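Local coordinates for sugar ABC transporter substrate-binding protein, BlMnBP1 (Bifidobacterium animalis subsp. lactis ATCC 27673, PDB 6I5R) that probably captures short beta-manno-oligosaccharides such as mannobiose outside the cell and hands them to an ABC transporter for uptake, at residues A[47-51]-A[52-56]; A[269-273]-A[274-278]; A[283-286]-A[287-291]. All blocks are in the same frame, centred on the assembly; numbering follows the deposited sequence.

Contact 1: A[47-51]-A[52-56]. With BMA (beta-D-mannopyranose), chain B.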
# COMPACT_ATOMS: atom_id res chain seq x y z
N THR A 47 0.02 -1.46 -14.81
CA THR A 47 0.25 -1.22 -16.23
C THR A 47 1.46 -1.99 -16.72
O THR A 47 1.50 -2.47 -17.86
CB THR A 47 0.46 0.28 -16.47
OG1 THR A 47 1.52 0.75 -15.62
CG2 THR A 47 -0.77 1.05 -16.15
N ASP A 48 2.48 -2.11 -15.87
CA ASP A 48 3.68 -2.85 -16.25
C ASP A 48 3.36 -4.31 -16.60
O ASP A 48 3.88 -4.84 -17.59
CB ASP A 48 4.71 -2.76 -15.12
CG ASP A 48 4.22 -3.31 -13.79
OD1 ASP A 48 2.99 -3.37 -13.55
OD2 ASP A 48 5.10 -3.64 -12.94
N MET A 49 2.51 -4.97 -15.82
CA MET A 49 2.13 -6.35 -16.10
C MET A 49 1.20 -6.50 -17.30
O MET A 49 0.91 -7.64 -17.72
CB MET A 49 1.46 -6.96 -14.87
CG MET A 49 2.36 -7.06 -13.69
SD MET A 49 1.56 -7.71 -12.22
CE MET A 49 1.02 -9.31 -12.82
N ASN A 50 0.69 -5.41 -17.83
CA ASN A 50 -0.16 -5.49 -19.02
C ASN A 50 0.66 -5.40 -20.29
O ASN A 50 0.08 -5.18 -21.36
CB ASN A 50 -1.22 -4.38 -19.01
CG ASN A 50 -2.54 -4.82 -19.63
OD1 ASN A 50 -2.77 -6.01 -19.81
ND2 ASN A 50 -3.39 -3.88 -19.98
N LEU A 51 1.97 -5.55 -20.21
CA LEU A 51 2.85 -5.51 -21.37
C LEU A 51 3.48 -6.87 -21.59
O LEU A 51 3.77 -7.60 -20.65
CB LEU A 51 3.97 -4.48 -21.21
CG LEU A 51 3.50 -3.05 -20.95
CD1 LEU A 51 4.59 -2.01 -20.72
CD2 LEU A 51 2.62 -2.62 -22.15
N ASP A 52 3.74 -7.20 -22.86
CA ASP A 52 4.41 -8.46 -23.14
C ASP A 52 5.84 -8.49 -22.63
O ASP A 52 6.39 -9.57 -22.43
CB ASP A 52 4.45 -8.75 -24.64
CG ASP A 52 3.09 -8.94 -25.26
OD1 ASP A 52 2.11 -9.12 -24.52
OD2 ASP A 52 3.03 -8.92 -26.50
N THR A 53 6.47 -7.34 -22.43
CA THR A 53 7.86 -7.31 -22.00
C THR A 53 8.03 -7.21 -20.49
O THR A 53 9.14 -6.94 -20.01
CB THR A 53 8.60 -6.14 -22.65
OG1 THR A 53 7.90 -4.93 -22.35
CG2 THR A 53 8.72 -6.34 -24.17
N TYR A 54 6.97 -7.39 -19.73
CA TYR A 54 7.12 -7.44 -18.29
C TYR A 54 8.21 -8.44 -17.90
O TYR A 54 8.11 -9.62 -18.24
CB TYR A 54 5.81 -7.82 -17.66
CG TYR A 54 5.88 -7.79 -16.17
CD1 TYR A 54 6.26 -6.62 -15.49
CD2 TYR A 54 5.60 -8.91 -15.42
CE1 TYR A 54 6.31 -6.58 -14.12
CE2 TYR A 54 5.66 -8.88 -14.05
CZ TYR A 54 6.00 -7.71 -13.40
OH TYR A 54 6.05 -7.68 -12.01
N PRO A 55 9.25 -8.02 -17.17
CA PRO A 55 10.30 -8.98 -16.78
C PRO A 55 9.82 -10.19 -15.98
O PRO A 55 10.57 -11.18 -15.85
CB PRO A 55 11.28 -8.11 -15.96
CG PRO A 55 10.58 -6.81 -15.73
CD PRO A 55 9.63 -6.63 -16.88
N GLY A 56 8.60 -10.18 -15.45
CA GLY A 56 8.10 -11.31 -14.68
C GLY A 56 6.92 -12.02 -15.31
O GLY A 56 6.78 -12.03 -16.54
C1 BMA B . 3.71 0.47 -12.83
C2 BMA B . 4.07 -0.45 -11.63
C3 BMA B . 3.06 -0.21 -10.51
C4 BMA B . 2.82 1.26 -10.28
C5 BMA B . 2.52 1.98 -11.60
C6 BMA B . 2.25 3.45 -11.39
O1 BMA B . 4.78 0.28 -13.70
O2 BMA B . 5.37 -0.01 -11.12
O3 BMA B . 3.46 -0.82 -9.33
O4 BMA B . 1.72 1.45 -9.40
O5 BMA B . 3.62 1.80 -12.48
O6 BMA B . 1.59 3.90 -12.58
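Met49 lays its CG over one face of the Tyr54 ring. Met49 CG stands 3.8 Å from the Tyr54 ring centroid, a CH-pi contact. The sulfur sits further out: Met49 SD is 5.1 Å from the Tyr54 centroid and approaches obliquely, as a Met-aromatic contact. Gly56 N sits above the opposite face, offset toward the rim. Tyr54 has CG anti to its own backbone N (chi1 -176°). This lays the ring beside Met49 and Asp48, all three side chains running the same way. Asp48 turns CG between its backbone N and carbonyl carbon (chi1 59°). Its carboxylate then stands 75° from the Tyr54 ring plane, with Asp48 OD2 3.4 Å from Tyr54 CE1. Asp48 OD1 takes a weak bond from Met49 N, and OD2 forms a salt bridge with Arg46. Tyr54 OH is bound to Glu354. Asp48 CB also lies 3.4 Å from O1 of the chain B mannose. A type I beta turn from Leu51 to Tyr54 brings the ring back, closed by a weak Tyr54 N to Leu51 O bond. The turn lies in the loop after strand 38-44, which lends Thr47 and Asp48 to the sugar pocket of this solute-binding protein.

Contact 2: A[269-273]-A[274-278]. With BMA (beta-D-mannopyranose), chain B.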
# COMPACT_ATOMS: atom_id res chain seq x y z
N LYS A 269 13.32 3.11 -11.26
CA LYS A 269 13.61 1.70 -11.02
C LYS A 269 15.01 1.35 -11.50
O LYS A 269 15.82 0.79 -10.75
CB LYS A 269 12.57 0.82 -11.73
CG LYS A 269 11.16 0.89 -11.15
CD LYS A 269 10.21 0.19 -12.09
CE LYS A 269 8.75 0.54 -11.75
NZ LYS A 269 7.80 -0.10 -12.73
N GLY A 270 15.32 1.68 -12.74
CA GLY A 270 16.63 1.36 -13.27
C GLY A 270 17.73 2.08 -12.51
O GLY A 270 18.82 1.54 -12.29
N LYS A 271 17.46 3.32 -12.09
CA LYS A 271 18.46 4.09 -11.36
C LYS A 271 18.80 3.46 -10.02
O LYS A 271 19.96 3.43 -9.62
CB LYS A 271 17.98 5.52 -11.17
CG LYS A 271 17.92 6.35 -12.44
CD LYS A 271 17.63 7.79 -12.07
CE LYS A 271 17.41 8.66 -13.26
NZ LYS A 271 16.83 9.93 -12.81
N MET A 272 17.79 2.96 -9.28
CA MET A 272 18.03 2.23 -8.04
C MET A 272 18.90 1.00 -8.31
O MET A 272 19.89 0.75 -7.61
CB MET A 272 16.70 1.83 -7.41
CG MET A 272 16.76 0.67 -6.40
SD MET A 272 17.54 1.19 -4.87
CE MET A 272 16.20 2.19 -4.25
N ASN A 273 18.53 0.22 -9.33
CA ASN A 273 19.25 -1.01 -9.65
C ASN A 273 20.70 -0.71 -9.96
O ASN A 273 21.60 -1.50 -9.62
CB ASN A 273 18.58 -1.69 -10.84
CG ASN A 273 19.09 -3.10 -11.08
OD1 ASN A 273 20.11 -3.30 -11.75
ND2 ASN A 273 18.38 -4.08 -10.53
N ASN A 274 20.97 0.42 -10.58
CA ASN A 274 22.31 0.73 -11.04
C ASN A 274 23.07 1.61 -10.06
O ASN A 274 24.20 2.03 -10.37
CB ASN A 274 22.25 1.39 -12.41
CG ASN A 274 21.79 0.39 -13.51
OD1 ASN A 274 22.25 -0.77 -13.58
ND2 ASN A 274 20.86 0.84 -14.33
N GLY A 275 22.48 1.90 -8.91
CA GLY A 275 23.17 2.63 -7.86
C GLY A 275 23.22 4.13 -8.02
O GLY A 275 24.12 4.76 -7.46
N GLU A 276 22.29 4.73 -8.79
CA GLU A 276 22.16 6.17 -8.96
C GLU A 276 21.17 6.76 -7.97
O GLU A 276 21.11 7.98 -7.82
CB GLU A 276 21.69 6.51 -10.38
CG GLU A 276 22.61 6.00 -11.44
CD GLU A 276 22.14 6.33 -12.83
OE1 GLU A 276 21.53 7.40 -13.06
OE2 GLU A 276 22.37 5.48 -13.71
N ILE A 277 20.40 5.90 -7.32
CA ILE A 277 19.53 6.28 -6.22
C ILE A 277 19.86 5.36 -5.04
O ILE A 277 19.98 4.14 -5.21
CB ILE A 277 18.04 6.14 -6.57
CG1 ILE A 277 17.58 7.16 -7.62
CG2 ILE A 277 17.23 6.27 -5.29
CD1 ILE A 277 16.22 6.79 -8.23
N ALA A 278 19.97 5.93 -3.84
CA ALA A 278 20.32 5.08 -2.70
C ALA A 278 19.10 4.54 -1.96
O ALA A 278 19.10 3.39 -1.53
CB ALA A 278 21.20 5.85 -1.71
C1 BMA B . 3.71 0.47 -12.83
C2 BMA B . 4.07 -0.45 -11.63
C3 BMA B . 3.06 -0.21 -10.51
C4 BMA B . 2.82 1.26 -10.28
C5 BMA B . 2.52 1.98 -11.60
C6 BMA B . 2.25 3.45 -11.39
O1 BMA B . 4.78 0.28 -13.70
O2 BMA B . 5.37 -0.01 -11.12
O3 BMA B . 3.46 -0.82 -9.33
O4 BMA B . 1.72 1.45 -9.40
O5 BMA B . 3.62 1.80 -12.48
O6 BMA B . 1.59 3.90 -12.58
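Lys271 O is the acceptor on which the end of helix 265-273 closes. Glu276 N donates to Lys271 O at 2.8 Å, with an N-H...O angle of 154°. Ile277 N and Asn274 N add weak bonds to the same oxygen. Gly275 is the first residue to leave helical angles, with a positive phi of 81°. Gly275 N bonds to Met272 O at 3.1 Å. Together with the Glu276 N bond this makes a Schellman motif. Asn274 N keeps a bond to Gly270 O.

The tight part lies under this turn. Ile277 points toward the helix, and Ile277 CD1, at the end of the CG1 branch, packs 3.7 Å from Lys271 CB. Met272, bent at chi2 and chi3, brings Met272 CE to 4.3 Å from Ile277 CG2, a looser apolar touch. Ile277 O is buried here with no partner in the model. Met272 also packs on Met290 of helix 286-291. Asn273 is buried and has its amide bound to His296 N and Met290 O.

The solvent side is looser. Lys271 and Glu276 cross at about a right angle, and only the aliphatic part of the lysine meets the carboxylate. Lys271 NZ and Glu276 OE1 stay 5.3 Å apart, too far to pair directly. Asn274 is also exposed.

At the start of the segment Lys269 faces away from the turn. Its extended chain reaches the chain B mannose, where Lys269 NZ bonds to O2 at 2.9 Å and more weakly to O1. Glu266 forms a salt bridge with the same NZ and probably helps to balance its charge. The chemistry implies a division of labour: backbone bonds close the helix, while one lysine from it grips neighbouring hydroxyls of the sugar.

Contact 3: A[283-286]-A[287-291]. With BMA (beta-D-mannopyranose), chain C; BMA (beta-D-mannopyranose), chain B.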
# COMPACT_ATOMS: atom_id res chain seq x y z
N GLY A 283 6.76 0.42 -0.33
CA GLY A 283 6.44 -0.86 0.26
C GLY A 283 7.19 -2.00 -0.41
O GLY A 283 7.82 -1.83 -1.45
N ALA A 284 7.08 -3.17 0.21
CA ALA A 284 7.84 -4.35 -0.20
C ALA A 284 7.53 -4.79 -1.62
O ALA A 284 8.36 -5.46 -2.25
CB ALA A 284 7.57 -5.50 0.78
N TRP A 285 6.35 -4.43 -2.13
CA TRP A 285 6.00 -4.76 -3.51
C TRP A 285 7.01 -4.18 -4.51
O TRP A 285 7.11 -4.68 -5.63
CB TRP A 285 4.59 -4.24 -3.82
CG TRP A 285 4.50 -2.79 -3.57
CD1 TRP A 285 4.06 -2.19 -2.44
CD2 TRP A 285 4.89 -1.74 -4.47
NE1 TRP A 285 4.15 -0.82 -2.57
CE2 TRP A 285 4.66 -0.53 -3.80
CE3 TRP A 285 5.41 -1.72 -5.76
CZ2 TRP A 285 4.93 0.69 -4.38
CZ3 TRP A 285 5.69 -0.50 -6.33
CH2 TRP A 285 5.43 0.69 -5.65
N ALA A 286 7.78 -3.17 -4.10
CA ALA A 286 8.69 -2.50 -5.02
C ALA A 286 9.99 -3.27 -5.20
O ALA A 286 10.67 -3.09 -6.22
CB ALA A 286 8.96 -1.08 -4.52
N VAL A 287 10.32 -4.15 -4.26
CA VAL A 287 11.61 -4.85 -4.33
C VAL A 287 11.78 -5.61 -5.63
O VAL A 287 12.78 -5.38 -6.33
CB VAL A 287 11.77 -5.75 -3.08
CG1 VAL A 287 13.05 -6.55 -3.16
CG2 VAL A 287 11.77 -4.90 -1.82
N PRO A 288 10.86 -6.50 -6.04
CA PRO A 288 11.07 -7.20 -7.32
C PRO A 288 11.11 -6.26 -8.52
O PRO A 288 11.82 -6.53 -9.49
CB PRO A 288 9.87 -8.17 -7.39
CG PRO A 288 8.80 -7.52 -6.56
CD PRO A 288 9.59 -6.91 -5.39
N GLN A 289 10.37 -5.16 -8.48
CA GLN A 289 10.38 -4.24 -9.61
C GLN A 289 11.72 -3.53 -9.74
O GLN A 289 12.17 -3.23 -10.85
CB GLN A 289 9.26 -3.22 -9.45
CG GLN A 289 7.87 -3.79 -9.51
CD GLN A 289 6.78 -2.74 -9.51
OE1 GLN A 289 6.97 -1.62 -9.96
NE2 GLN A 289 5.63 -3.10 -8.97
N MET A 290 12.32 -3.16 -8.61
CA MET A 290 13.68 -2.63 -8.64
C MET A 290 14.69 -3.69 -9.09
O MET A 290 15.62 -3.39 -9.83
CB MET A 290 14.08 -2.11 -7.26
CG MET A 290 13.15 -1.06 -6.65
SD MET A 290 13.08 0.41 -7.64
CE MET A 290 11.58 1.21 -7.03
N LYS A 291 14.51 -4.93 -8.65
CA LYS A 291 15.51 -5.94 -8.94
C LYS A 291 15.49 -6.31 -10.42
O LYS A 291 16.53 -6.61 -11.01
CB LYS A 291 15.27 -7.20 -8.11
CG LYS A 291 15.64 -7.10 -6.65
CD LYS A 291 15.37 -8.41 -5.96
CE LYS A 291 15.86 -8.33 -4.53
NZ LYS A 291 17.26 -7.86 -4.43
C1 BMA C . 1.91 1.28 -8.02
C2 BMA C . 0.85 2.25 -7.40
C3 BMA C . 0.84 2.04 -5.92
C4 BMA C . 0.77 0.56 -5.55
C5 BMA C . 1.90 -0.22 -6.23
C6 BMA C . 1.80 -1.71 -5.94
O2 BMA C . -0.47 1.89 -7.81
O3 BMA C . -0.24 2.73 -5.27
O4 BMA C . 0.93 0.46 -4.16
O5 BMA C . 1.76 -0.04 -7.65
O6 BMA C . 0.60 -2.25 -6.50
C1 BMA B . 3.71 0.47 -12.83
C2 BMA B . 4.07 -0.45 -11.63
C3 BMA B . 3.06 -0.21 -10.51
C4 BMA B . 2.82 1.26 -10.28
C5 BMA B . 2.52 1.98 -11.60
C6 BMA B . 2.25 3.45 -11.39
O1 BMA B . 4.78 0.28 -13.70
O2 BMA B . 5.37 -0.01 -11.12
O3 BMA B . 3.46 -0.82 -9.33
O4 BMA B . 1.72 1.45 -9.40
O5 BMA B . 3.62 1.80 -12.48
O6 BMA B . 1.59 3.90 -12.58
O HOH W 1 5.39 -5.59 -7.53
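The indole of Trp285 carries C6 of the chain C mannose over its centre and the amide nitrogen of Gln289 at its edge. The mannose C6 is 3.4 Å from Trp285 CD2. Gln289 NE2 sits near the plane of the indole, 3.5 Å from Trp285 CE3. The site is the ligand pocket of a solute-binding protein, at the start of helix 286-291. The ring and amide planes are 52° apart.

Trp285 turns CG between its backbone N and carbonyl carbon (chi1 57°), which swings the indole out to the sugar. Ala286 CB and Gly283 O back the opposite face, both offset toward its rim. Trp265 of helix 265-273 touches both Trp285 and Gln289. An alanine in place of Trp285 would probably leave the chain C mannose without the flat surface under its C6, and Gln289 NE2 without the ring edge it packs against.

The backbone starts as a type I beta turn from Gly283 to Ala286 and runs on into the helix. Val287 N bonds to Ala284 O. Met290 N bonds to Ala286 O at 2.9 Å. Pro288 CD packs 3.3 Å from Trp285 O, which accepts a bond from a water.

The same water accepts a bond from Gln289 NE2, bridging the two residues. Gln289 runs extended beyond CG, which carries its amide to the chain B mannose. Both ends of the amide are used there. Gln289 OE1 also takes a weak bond from Lys269 NZ. On the chain B mannose, O2 donates to Gln289 OE1 at 2.5 Å, and O3 accepts from Gln289 NE2 at 3.2 Å with an angle of 164°.

Along the chain the order is contact 1, contact 2, contact 3, with none overlapping. All three reach the chain B mannose. Contact 1 follows strand 38-44; contacts 2 and 3 lie at the two ends of strand 277-283. The centres of contacts 2 and 3 are about 12 Å apart, and the two touch where Lys269 of helix 265-273 packs on Met290 of helix 286-291. Contact 1 is about 14 Å from contact 3 and 20 Å from contact 2, centre to centre. It meets contact 3 through Asp48 and Gln289. The arrangement is consistent with the two lobes of the periplasmic binding protein fold, contact 1 in one and the others in the second, closed on the sugar.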